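D,D-dipeptidase/D,D-carboxypeptidase (Enterococcus faecalis, PDB 4MUQ) acts as a zinc-dependent D,D-peptidase of vancomycin resistance, probably hydrolysing D-Ala-D-Ala and removing the terminal D-Ala of cell-wall precursors. Local coordinates at residues Pro70-Arg75 against Ala113-Leu118; Glu78-Ile83 against Lys98-Pro103; Ile227-Asn232 against Phe245-Trp250. All blocks are in the same frame, centred on the assembly; numbering follows the deposited sequence.

Interaction 1: Pro70-Arg75 against Ala113-Leu118. With ZN (zinc ion), chain B; 2D8 ((2R)-3-[(R)-[(1S)-1-aminoethyl](hydroxy)phosphoryl]-2-methylpropanoic acid), chain D; LY0 ((2R)-3-[(R)-[(1R)-1-aminoethyl](hydroxy)phosphoryl]-2-methylpropanoic acid), chain C.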
loop_
_atom_site.group_PDB
_atom_site.type_symbol
_atom_site.label_atom_id
_atom_site.label_comp_id
_atom_site.label_asym_id
_atom_site.label_seq_id
_atom_site.Cartn_x
_atom_site.Cartn_y
_atom_site.Cartn_z
ATOM N N PRO A 70 15.870 -4.998 0.952
ATOM C CA PRO A 70 15.041 -3.820 1.184
ATOM C C PRO A 70 15.952 -2.605 1.163
ATOM O O PRO A 70 17.024 -2.619 1.772
ATOM C CB PRO A 70 14.459 -4.069 2.574
ATOM C CG PRO A 70 15.466 -4.922 3.259
ATOM C CD PRO A 70 16.087 -5.781 2.183
ATOM N N VAL A 71 15.552 -1.592 0.413
ATOM C CA VAL A 71 16.344 -0.389 0.219
ATOM C C VAL A 71 15.784 0.759 1.052
ATOM O O VAL A 71 16.538 1.541 1.629
ATOM C CB VAL A 71 16.395 0.016 -1.286
ATOM C CG1 VAL A 71 17.070 1.375 -1.465
ATOM C CG2 VAL A 71 17.109 -1.044 -2.104
ATOM N N SER A 72 14.461 0.855 1.117
ATOM C CA SER A 72 13.821 1.915 1.885
ATOM C C SER A 72 12.437 1.464 2.279
ATOM O O SER A 72 11.669 1.019 1.427
ATOM C CB SER A 72 13.716 3.191 1.047
ATOM O OG SER A 72 13.241 4.262 1.843
ATOM N N GLY A 73 12.118 1.577 3.564
ATOM C CA GLY A 73 10.793 1.250 4.075
ATOM C C GLY A 73 10.118 2.476 4.648
ATOM O O GLY A 73 9.851 3.439 3.922
ATOM N N TYR A 74 9.822 2.449 5.942
ATOM C CA TYR A 74 9.265 3.633 6.586
ATOM C C TYR A 74 10.242 4.797 6.478
ATOM O O TYR A 74 11.439 4.635 6.725
ATOM C CB TYR A 74 8.966 3.364 8.058
ATOM C CG TYR A 74 8.514 4.613 8.773
ATOM C CD1 TYR A 74 7.222 5.092 8.592
ATOM C CD2 TYR A 74 9.379 5.335 9.571
ATOM C CE1 TYR A 74 6.790 6.246 9.221
ATOM C CE2 TYR A 74 8.958 6.511 10.209
ATOM C CZ TYR A 74 7.664 6.944 10.009
ATOM O OH TYR A 74 7.220 8.094 10.622
ATOM N N ARG A 75 9.719 5.969 6.115
ATOM C CA ARG A 75 10.493 7.206 6.190
ATOM C C ARG A 75 9.690 8.230 6.959
ATOM O O ARG A 75 8.473 8.362 6.767
ATOM C CB ARG A 75 10.842 7.732 4.793
ATOM C CG ARG A 75 11.606 6.701 3.981
ATOM C CD ARG A 75 12.367 7.270 2.804
ATOM N NE ARG A 75 11.509 7.845 1.773
ATOM C CZ ARG A 75 11.367 7.360 0.532
ATOM N NH1 ARG A 75 11.971 6.246 0.135
ATOM N NH2 ARG A 75 10.584 7.991 -0.316
ATOM N N ALA A 113 4.871 0.977 2.476
ATOM C CA ALA A 113 5.587 0.944 1.200
ATOM C C ALA A 113 7.026 0.545 1.382
ATOM O O ALA A 113 7.670 0.905 2.356
ATOM C CB ALA A 113 5.503 2.298 0.510
ATOM N N ILE A 114 7.527 -0.191 0.404
ATOM C CA ILE A 114 8.912 -0.618 0.427
ATOM C C ILE A 114 9.514 -0.517 -0.967
ATOM O O ILE A 114 8.876 -0.850 -1.964
ATOM C CB ILE A 114 9.045 -2.038 1.023
ATOM C CG1 ILE A 114 10.520 -2.386 1.224
ATOM C CG2 ILE A 114 8.320 -3.079 0.176
ATOM C CD1 ILE A 114 10.800 -3.188 2.472
ATOM N N ASP A 115 10.760 -0.041 -1.014
ATOM C CA ASP A 115 11.565 -0.074 -2.226
ATOM C C ASP A 115 12.486 -1.274 -2.124
ATOM O O ASP A 115 13.183 -1.442 -1.116
ATOM C CB ASP A 115 12.367 1.229 -2.378
ATOM C CG ASP A 115 11.475 2.450 -2.582
ATOM O OD1 ASP A 115 10.357 2.283 -3.038
ATOM O OD2 ASP A 115 11.832 3.605 -2.271
ATOM N N LEU A 116 12.496 -2.101 -3.166
ATOM C CA LEU A 116 13.311 -3.303 -3.208
ATOM C C LEU A 116 14.355 -3.217 -4.322
ATOM O O LEU A 116 14.143 -2.543 -5.338
ATOM C CB LEU A 116 12.430 -4.527 -3.460
ATOM C CG LEU A 116 11.332 -4.756 -2.423
ATOM C CD1 LEU A 116 10.432 -5.888 -2.875
ATOM C CD2 LEU A 116 11.938 -5.077 -1.064
ATOM N N GLY A 117 15.474 -3.902 -4.140
ATOM C CA GLY A 117 16.497 -3.920 -5.167
ATOM C C GLY A 117 17.222 -5.236 -5.244
ATOM O O GLY A 117 17.225 -6.031 -4.295
ATOM N N LEU A 118 17.828 -5.476 -6.406
ATOM C CA LEU A 118 18.750 -6.585 -6.596
ATOM C C LEU A 118 19.915 -6.452 -5.627
ATOM O O LEU A 118 20.441 -5.354 -5.430
ATOM C CB LEU A 118 19.287 -6.573 -8.026
ATOM C CG LEU A 118 18.621 -7.519 -9.016
ATOM C CD1 LEU A 118 19.242 -7.385 -10.395
ATOM C CD2 LEU A 118 18.749 -8.947 -8.524
HETATM ZN ZN ZN B . 9.563 4.063 -2.808
HETATM C C4 2D8 D . 9.352 7.728 -4.728
HETATM C C5 2D8 D . 8.017 7.760 -4.054
HETATM C C6 2D8 D . 8.121 8.495 -2.726
HETATM C C7 2D8 D . 7.028 8.418 -4.998
HETATM N N1 2D8 D . 13.062 5.904 -4.206
HETATM P P 2D8 D . 10.476 6.447 -4.104
HETATM C C1 2D8 D . 12.402 8.199 -3.715
HETATM C C2 2D8 D . 12.170 6.942 -4.529
HETATM O O31 2D8 D . 10.291 6.360 -2.571
HETATM O O32 2D8 D . 10.198 5.018 -4.673
HETATM O O61 2D8 D . 7.379 8.123 -1.834
HETATM O O62 2D8 D . 8.896 9.430 -2.618
HETATM P P LY0 C . 10.481 6.447 -4.098
HETATM C C1 LY0 C . 12.382 8.217 -3.693
HETATM N N1 LY0 C . 12.403 7.183 -5.791
HETATM C C2 LY0 C . 12.212 6.901 -4.424
HETATM C C4 LY0 C . 9.362 7.731 -4.725
HETATM C C5 LY0 C . 8.022 7.760 -4.055
HETATM C C6 LY0 C . 8.122 8.495 -2.728
HETATM C C7 LY0 C . 7.030 8.418 -4.998
HETATM O O31 LY0 C . 10.276 6.348 -2.569
HETATM O O32 LY0 C . 10.196 5.020 -4.672
HETATM O O61 LY0 C . 7.379 8.122 -1.834
HETATM O O62 LY0 C . 8.896 9.430 -2.618
#
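S72 and D115 face each other as a hydrogen-bonded antiparallel pair, and the backbone here illustrates how an irregular strand can border a metal site. D115 N reaches S72 O at 2.8 Å in a nearly linear bond (173°). The carbonyl of D115 takes two donors: V71 N at 2.8 Å and, weakly, S72 N at 3.4 Å. Two residues of strand 68-72 thus stand against one of strand 113-118, a classic beta bulge, and P70 pairs with L116 beyond it.

Apolar contact is lighter: P70 CB meets I114 CD1 at 3.8 Å, and L116 CD2 touches P70 CA.

D115 is the contact's metal ligand: its OD1 lies 2.0 Å from zinc and its OD2 2.4 Å from it. H108 and H168 complete the protein ligands, while O31 and O32 of the phosphinate, present as two overlapping diastereomers, also bind the ion.

R75 supplies the polar bridge. A bend at chi3 (-65°) turns its guanidinium so that NH1 meets S72 OG at 2.9 Å, close to the guanidinium plane. NH2 then donates to phosphinate O31 at 2.8 Å, with NH1 assisting. Because O31 is shared between zinc and R75, the pair would probably polarise a scissile carbonyl and stabilise the tetrahedral intermediate that a phosphinate mimics.

Interaction 2: Glu78-Ile83 against Lys98-Pro103. With LY0 ((2R)-3-[(R)-[(1R)-1-aminoethyl](hydroxy)phosphoryl]-2-methylpropanoic acid), chain C; 2D8 ((2R)-3-[(R)-[(1S)-1-aminoethyl](hydroxy)phosphoryl]-2-methylpropanoic acid), chain D; EDO (1,2-ethanediol), chain E.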
loop_
_atom_site.group_PDB
_atom_site.type_symbol
_atom_site.label_atom_id
_atom_site.label_comp_id
_atom_site.label_asym_id
_atom_site.label_seq_id
_atom_site.Cartn_x
_atom_site.Cartn_y
_atom_site.Cartn_z
ATOM N N GLU A 78 11.041 14.216 8.210
ATOM C CA GLU A 78 12.364 14.803 7.988
ATOM C C GLU A 78 13.162 14.062 6.923
ATOM O O GLU A 78 13.835 14.691 6.102
ATOM C CB GLU A 78 13.154 14.965 9.298
ATOM C CG GLU A 78 13.730 13.678 9.915
ATOM C CD GLU A 78 15.082 13.248 9.322
ATOM O OE1 GLU A 78 15.505 12.111 9.618
ATOM O OE2 GLU A 78 15.725 14.027 8.571
ATOM N N GLU A 79 13.081 12.731 6.908
ATOM C CA GLU A 79 13.763 11.938 5.887
ATOM C C GLU A 79 13.242 12.251 4.488
ATOM O O GLU A 79 14.007 12.421 3.528
ATOM C CB GLU A 79 13.550 10.454 6.142
ATOM C CG GLU A 79 14.251 9.896 7.347
ATOM C CD GLU A 79 13.927 8.430 7.507
ATOM O OE1 GLU A 79 13.170 8.085 8.434
ATOM O OE2 GLU A 79 14.404 7.632 6.674
ATOM N N GLN A 80 11.917 12.286 4.347
ATOM C CA GLN A 80 11.336 12.543 3.039
ATOM C C GLN A 80 11.698 13.948 2.538
ATOM O O GLN A 80 11.969 14.157 1.344
ATOM C CB GLN A 80 9.817 12.367 3.096
ATOM C CG GLN A 80 9.129 12.494 1.744
ATOM C CD GLN A 80 9.434 11.314 0.836
ATOM O OE1 GLN A 80 9.849 10.247 1.301
ATOM N NE2 GLN A 80 9.227 11.499 -0.465
ATOM N N THR A 81 11.718 14.901 3.460
ATOM C CA THR A 81 12.083 16.277 3.140
ATOM C C THR A 81 13.535 16.347 2.671
ATOM O O THR A 81 13.851 16.996 1.652
ATOM C CB THR A 81 11.874 17.188 4.359
ATOM O OG1 THR A 81 10.497 17.099 4.775
ATOM C CG2 THR A 81 12.167 18.634 4.034
ATOM N N ALA A 82 14.426 15.661 3.392
ATOM C CA ALA A 82 15.839 15.621 2.999
ATOM C C ALA A 82 16.022 14.978 1.625
ATOM O O ALA A 82 16.830 15.449 0.817
ATOM C CB ALA A 82 16.669 14.880 4.051
ATOM N N ILE A 83 15.276 13.915 1.352
ATOM C CA ILE A 83 15.415 13.253 0.057
ATOM C C ILE A 83 14.953 14.196 -1.043
ATOM O O ILE A 83 15.635 14.352 -2.058
ATOM C CB ILE A 83 14.636 11.929 -0.011
ATOM C CG1 ILE A 83 15.292 10.891 0.896
ATOM C CG2 ILE A 83 14.538 11.411 -1.457
ATOM C CD1 ILE A 83 14.384 9.704 1.179
ATOM N N LYS A 98 9.042 14.073 -10.582
ATOM C CA LYS A 98 8.614 12.805 -11.168
ATOM C C LYS A 98 8.970 11.570 -10.346
ATOM O O LYS A 98 8.307 10.531 -10.458
ATOM C CB LYS A 98 9.186 12.664 -12.584
ATOM C CG LYS A 98 8.622 13.674 -13.585
ATOM C CD LYS A 98 9.246 13.504 -14.971
ATOM C CE LYS A 98 8.531 14.360 -16.011
ATOM N NZ LYS A 98 7.194 13.784 -16.329
ATOM N N TYR A 99 10.011 11.663 -9.537
ATOM C CA TYR A 99 10.539 10.497 -8.828
ATOM C C TYR A 99 10.594 10.604 -7.306
ATOM O O TYR A 99 11.081 9.684 -6.635
ATOM C CB TYR A 99 11.935 10.148 -9.360
ATOM C CG TYR A 99 11.922 9.563 -10.743
ATOM C CD1 TYR A 99 11.666 8.206 -10.942
ATOM C CD2 TYR A 99 12.145 10.350 -11.866
ATOM C CE1 TYR A 99 11.659 7.658 -12.220
ATOM C CE2 TYR A 99 12.124 9.806 -13.154
ATOM C CZ TYR A 99 11.876 8.465 -13.323
ATOM O OH TYR A 99 11.858 7.936 -14.589
ATOM N N VAL A 100 10.171 11.733 -6.745
ATOM C CA VAL A 100 10.162 11.860 -5.295
ATOM C C VAL A 100 8.837 12.487 -4.875
ATOM O O VAL A 100 8.503 13.589 -5.312
ATOM C CB VAL A 100 11.324 12.728 -4.763
ATOM C CG1 VAL A 100 11.336 12.655 -3.253
ATOM C CG2 VAL A 100 12.679 12.264 -5.329
ATOM N N ALA A 101 8.074 11.808 -4.018
ATOM C CA ALA A 101 6.848 12.405 -3.520
ATOM C C ALA A 101 7.125 13.637 -2.651
ATOM O O ALA A 101 8.140 13.709 -1.961
ATOM C CB ALA A 101 6.040 11.385 -2.728
ATOM N N LEU A 102 6.233 14.606 -2.709
ATOM C CA LEU A 102 6.294 15.727 -1.773
ATOM C C LEU A 102 6.258 15.216 -0.330
ATOM O O LEU A 102 5.591 14.221 -0.024
ATOM C CB LEU A 102 5.108 16.657 -1.997
ATOM C CG LEU A 102 5.066 17.481 -3.285
ATOM C CD1 LEU A 102 3.676 18.099 -3.467
ATOM C CD2 LEU A 102 6.127 18.555 -3.237
ATOM N N PRO A 103 6.964 15.900 0.577
ATOM C CA PRO A 103 6.818 15.573 1.989
ATOM C C PRO A 103 5.341 15.612 2.392
ATOM O O PRO A 103 4.605 16.529 2.004
ATOM C CB PRO A 103 7.607 16.692 2.673
ATOM C CG PRO A 103 8.664 17.023 1.684
ATOM C CD PRO A 103 7.983 16.937 0.346
HETATM P P LY0 C . 10.481 6.447 -4.098
HETATM C C1 LY0 C . 12.382 8.217 -3.693
HETATM N N1 LY0 C . 12.403 7.183 -5.791
HETATM C C2 LY0 C . 12.212 6.901 -4.424
HETATM C C4 LY0 C . 9.362 7.731 -4.725
HETATM C C5 LY0 C . 8.022 7.760 -4.055
HETATM C C6 LY0 C . 8.122 8.495 -2.728
HETATM C C7 LY0 C . 7.030 8.418 -4.998
HETATM O O31 LY0 C . 10.276 6.348 -2.569
HETATM O O32 LY0 C . 10.196 5.020 -4.672
HETATM O O61 LY0 C . 7.379 8.122 -1.834
HETATM O O62 LY0 C . 8.896 9.430 -2.618
HETATM C C4 2D8 D . 9.352 7.728 -4.728
HETATM C C5 2D8 D . 8.017 7.760 -4.054
HETATM C C6 2D8 D . 8.121 8.495 -2.726
HETATM C C7 2D8 D . 7.028 8.418 -4.998
HETATM N N1 2D8 D . 13.062 5.904 -4.206
HETATM P P 2D8 D . 10.476 6.447 -4.104
HETATM C C1 2D8 D . 12.402 8.199 -3.715
HETATM C C2 2D8 D . 12.170 6.942 -4.529
HETATM O O31 2D8 D . 10.291 6.360 -2.571
HETATM O O32 2D8 D . 10.198 5.018 -4.673
HETATM O O61 2D8 D . 7.379 8.123 -1.834
HETATM O O62 2D8 D . 8.896 9.430 -2.618
HETATM C C1 EDO E . 3.869 12.247 -14.288
HETATM O O1 EDO E . 4.410 13.566 -14.136
HETATM C C2 EDO E . 4.963 11.227 -13.983
HETATM O O2 EDO E . 5.949 11.142 -15.028
#
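Q80 and A101 grip the same ligand oxygen while bonding to each other, a compact example of carboxylate recognition by one side chain and one backbone N-H. Q80 NE2 donates to A101 O at 2.9 Å in a fairly straight bond (160°). The acceptor lies in the plane of the Q80 amide, although the donor is tilted from the carbonyl plane of A101. The same NE2 gives a bond to carboxylate O62 of the bound phosphinate at 3.0 Å, and A101 N reaches O62 at 2.9 Å. Q80 places its amide there because CG is anti to the backbone N (chi1 -175°) and the chain then bends at chi2 (70°).

Apolar atoms flank these bonds. V100 CG1 lies 3.7 Å from Q80 NE2 and 3.9 Å from I83 CG2, so one methyl touches the amide nitrogen and also packs against I83 of the helix. P103 CA backs Q80 CG, and its ring crosses T81 at about a right angle, CG lying 3.6 Å from T81 OG1. That hydroxyl has its hydrogen-bonding partner in L77 O, within its own helix.

Farther out, V100 is the first residue past the end of helix 93-99, and it also rests on Y84 and S87 of helix 77-91. At the amide oxygen, R75 NH2 donates to Q80 OE1. With OE1 accepting and NE2 donating twice, the rotation of the amide is fixed, and the pocket offers N-H donors to the ligand carboxylate, which probably stands for the C-terminal carboxylate of a D-Ala-D-Ala substrate.

Interaction 3: Ile227-Asn232 against Phe245-Trp250; sequences IKIPEN and FVVTIW. With PE3 (3,6,9,12,15,18,21,24,27,30,33,36,39-tridecaoxahentetracontane-1,41-diol), chain I.
F245 meets I227 obliquely: I227 CD1 comes at a slant to the F245 ring, and the nearest atom of that residue to it is F245 CB, at 4.3 Å. The indole of W250 turns away from strand 224-230 and has one face under a bound polyethylene glycol fragment, whose C42 sits 3.8 Å above the ring plane, displaced toward the rim. W250 NE1 is hydrogen-bonded to Q236 OE1.

Between these aromatic residues the contact is aliphatic. I227, with an extended side chain (chi2 179°), slides past V247 in the opposite direction, its CD1 3.9 Å from V247 CG2. The two strands run almost the same way, 13° apart, with axes 8.8 Å from each other, and no hydrogen bond joins them. They belong to different sheets, 224-230 pairing with 3-9 and 244-250 lying inside a four-stranded antiparallel sheet, so branched side chains fill the layer where the sheets face one another.

I229 starts out pointing along the layer, but chi2 of -73° swings its CD1 across. That methyl meets V247 CG1 tip to tip at 3.7 Å and also touches I249 CD1, again at 3.7 Å, from a side chain lying obliquely to its own. Y235 of strand 234-239 packs against both I229 and I249.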
loop_
_atom_site.group_PDB
_atom_site.type_symbol
_atom_site.label_atom_id
_atom_site.label_comp_id
_atom_site.label_asym_id
_atom_site.label_seq_id
_atom_site.Cartn_x
_atom_site.Cartn_y
_atom_site.Cartn_z
ATOM N N ILE A 227 -21.376 1.682 10.864
ATOM C CA ILE A 227 -21.168 0.521 10.007
ATOM C C ILE A 227 -21.652 -0.702 10.771
ATOM O O ILE A 227 -21.424 -0.809 11.978
ATOM C CB ILE A 227 -19.676 0.355 9.658
ATOM C CG1 ILE A 227 -19.196 1.537 8.812
ATOM C CG2 ILE A 227 -19.427 -0.947 8.914
ATOM C CD1 ILE A 227 -17.727 1.467 8.430
ATOM N N LYS A 228 -22.349 -1.612 10.099
ATOM C CA LYS A 228 -22.720 -2.856 10.764
ATOM C C LYS A 228 -21.989 -4.077 10.197
ATOM O O LYS A 228 -21.780 -4.202 8.989
ATOM C CB LYS A 228 -24.238 -3.056 10.815
ATOM C CG LYS A 228 -24.921 -3.139 9.475
ATOM C CD LYS A 228 -26.357 -3.581 9.668
ATOM C CE LYS A 228 -27.005 -3.916 8.348
ATOM N NZ LYS A 228 -26.245 -4.953 7.596
ATOM N N ILE A 229 -21.592 -4.962 11.107
ATOM C CA ILE A 229 -20.726 -6.091 10.801
ATOM C C ILE A 229 -21.314 -7.328 11.461
ATOM O O ILE A 229 -21.844 -7.242 12.568
ATOM C CB ILE A 229 -19.327 -5.867 11.403
ATOM C CG1 ILE A 229 -18.742 -4.523 10.956
ATOM C CG2 ILE A 229 -18.387 -7.003 11.048
ATOM C CD1 ILE A 229 -18.301 -4.487 9.509
ATOM N N PRO A 230 -21.245 -8.484 10.783
ATOM C CA PRO A 230 -21.627 -9.715 11.477
ATOM C C PRO A 230 -20.630 -10.046 12.583
ATOM O O PRO A 230 -19.420 -9.922 12.386
ATOM C CB PRO A 230 -21.553 -10.776 10.376
ATOM C CG PRO A 230 -21.714 -10.014 9.100
ATOM C CD PRO A 230 -21.042 -8.695 9.340
ATOM N N GLU A 231 -21.142 -10.453 13.741
ATOM C CA GLU A 231 -20.311 -11.023 14.795
ATOM C C GLU A 231 -19.681 -12.298 14.255
ATOM O O GLU A 231 -18.644 -12.760 14.738
ATOM C CB GLU A 231 -21.166 -11.371 16.013
ATOM C CG GLU A 231 -21.834 -10.184 16.685
ATOM C CD GLU A 231 -21.140 -9.770 17.967
ATOM O OE1 GLU A 231 -19.967 -9.345 17.899
ATOM O OE2 GLU A 231 -21.767 -9.876 19.042
ATOM N N ASN A 232 -20.338 -12.854 13.241
ATOM C CA ASN A 232 -19.967 -14.118 12.632
ATOM C C ASN A 232 -18.983 -13.949 11.476
ATOM O O ASN A 232 -19.102 -14.617 10.446
ATOM C CB ASN A 232 -21.234 -14.813 12.134
ATOM C CG ASN A 232 -21.031 -16.289 11.871
ATOM O OD1 ASN A 232 -20.253 -16.953 12.555
ATOM N ND2 ASN A 232 -21.729 -16.811 10.870
ATOM N N PHE A 245 -14.838 4.923 3.965
ATOM C CA PHE A 245 -14.274 3.699 4.487
ATOM C C PHE A 245 -14.486 2.549 3.518
ATOM O O PHE A 245 -15.491 2.503 2.793
ATOM C CB PHE A 245 -14.910 3.362 5.841
ATOM C CG PHE A 245 -14.752 4.439 6.880
ATOM C CD1 PHE A 245 -13.566 4.553 7.604
ATOM C CD2 PHE A 245 -15.773 5.343 7.126
ATOM C CE1 PHE A 245 -13.417 5.543 8.564
ATOM C CE2 PHE A 245 -15.628 6.341 8.084
ATOM C CZ PHE A 245 -14.445 6.439 8.806
ATOM N N VAL A 246 -13.538 1.618 3.516
ATOM C CA VAL A 246 -13.681 0.362 2.803
ATOM C C VAL A 246 -13.733 -0.768 3.826
ATOM O O VAL A 246 -12.844 -0.892 4.684
ATOM C CB VAL A 246 -12.524 0.138 1.825
ATOM C CG1 VAL A 246 -12.660 -1.218 1.141
ATOM C CG2 VAL A 246 -12.514 1.246 0.794
ATOM N N VAL A 247 -14.776 -1.580 3.733
ATOM C CA VAL A 247 -15.015 -2.670 4.666
ATOM C C VAL A 247 -14.794 -4.002 3.957
ATOM O O VAL A 247 -15.336 -4.227 2.864
ATOM C CB VAL A 247 -16.463 -2.618 5.220
ATOM C CG1 VAL A 247 -16.702 -3.747 6.206
ATOM C CG2 VAL A 247 -16.724 -1.258 5.861
ATOM N N THR A 248 -14.012 -4.881 4.584
ATOM C CA THR A 248 -13.709 -6.198 4.037
ATOM C C THR A 248 -14.220 -7.254 5.005
ATOM O O THR A 248 -13.819 -7.284 6.167
ATOM C CB THR A 248 -12.179 -6.376 3.813
ATOM O OG1 THR A 248 -11.700 -5.333 2.956
ATOM C CG2 THR A 248 -11.883 -7.714 3.167
ATOM N N ILE A 249 -15.123 -8.108 4.528
ATOM C CA ILE A 249 -15.752 -9.122 5.365
ATOM C C ILE A 249 -15.385 -10.506 4.855
ATOM O O ILE A 249 -15.594 -10.811 3.684
ATOM C CB ILE A 249 -17.289 -9.002 5.324
ATOM C CG1 ILE A 249 -17.746 -7.587 5.687
ATOM C CG2 ILE A 249 -17.932 -10.053 6.223
ATOM C CD1 ILE A 249 -17.363 -7.167 7.071
ATOM N N TRP A 250 -14.838 -11.338 5.734
ATOM C CA TRP A 250 -14.469 -12.694 5.378
ATOM C C TRP A 250 -15.596 -13.623 5.833
ATOM O O TRP A 250 -15.916 -13.705 7.024
ATOM C CB TRP A 250 -13.112 -13.058 5.998
ATOM C CG TRP A 250 -12.004 -12.082 5.612
ATOM C CD1 TRP A 250 -11.947 -10.740 5.897
ATOM C CD2 TRP A 250 -10.807 -12.381 4.879
ATOM N NE1 TRP A 250 -10.794 -10.192 5.383
ATOM C CE2 TRP A 250 -10.077 -11.177 4.756
ATOM C CE3 TRP A 250 -10.280 -13.551 4.319
ATOM C CZ2 TRP A 250 -8.851 -11.112 4.091
ATOM C CZ3 TRP A 250 -9.063 -13.485 3.661
ATOM C CH2 TRP A 250 -8.362 -12.274 3.552
HETATM O O43 PE3 I . -7.950 -13.617 8.270
HETATM C C42 PE3 I . -7.458 -12.622 7.365
HETATM C C41 PE3 I . -6.956 -11.393 8.133
HETATM O O40 PE3 I . -8.012 -10.794 8.917
HETATM C C39 PE3 I . -7.500 -9.636 9.616
HETATM C C38 PE3 I . -8.557 -8.935 10.477
HETATM O O37 PE3 I . -9.083 -9.811 11.489
#

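How the interactions relate
Interactions 1 and 2 share one active site, their centres about 14 Å apart. Strand 68-72 leads into helix 77-91, and helix 93-99 leads on to strand 113-118, so the contact of helix 77-91 with the loop that follows helix 93-99 forms between the two strands of interaction 1. Both belong to the D-alanyl-D-alanine carboxypeptidase part of the chain and touch the same phosphinate, one at its zinc-bound end and the other at its carboxylate. Interaction 3 comes later in the chain and lies on the opposite side of its centre, about 32 Å from interaction 1 and about 36 Å from interaction 2, centre to centre. It joins two other sheets, well removed from the metal site.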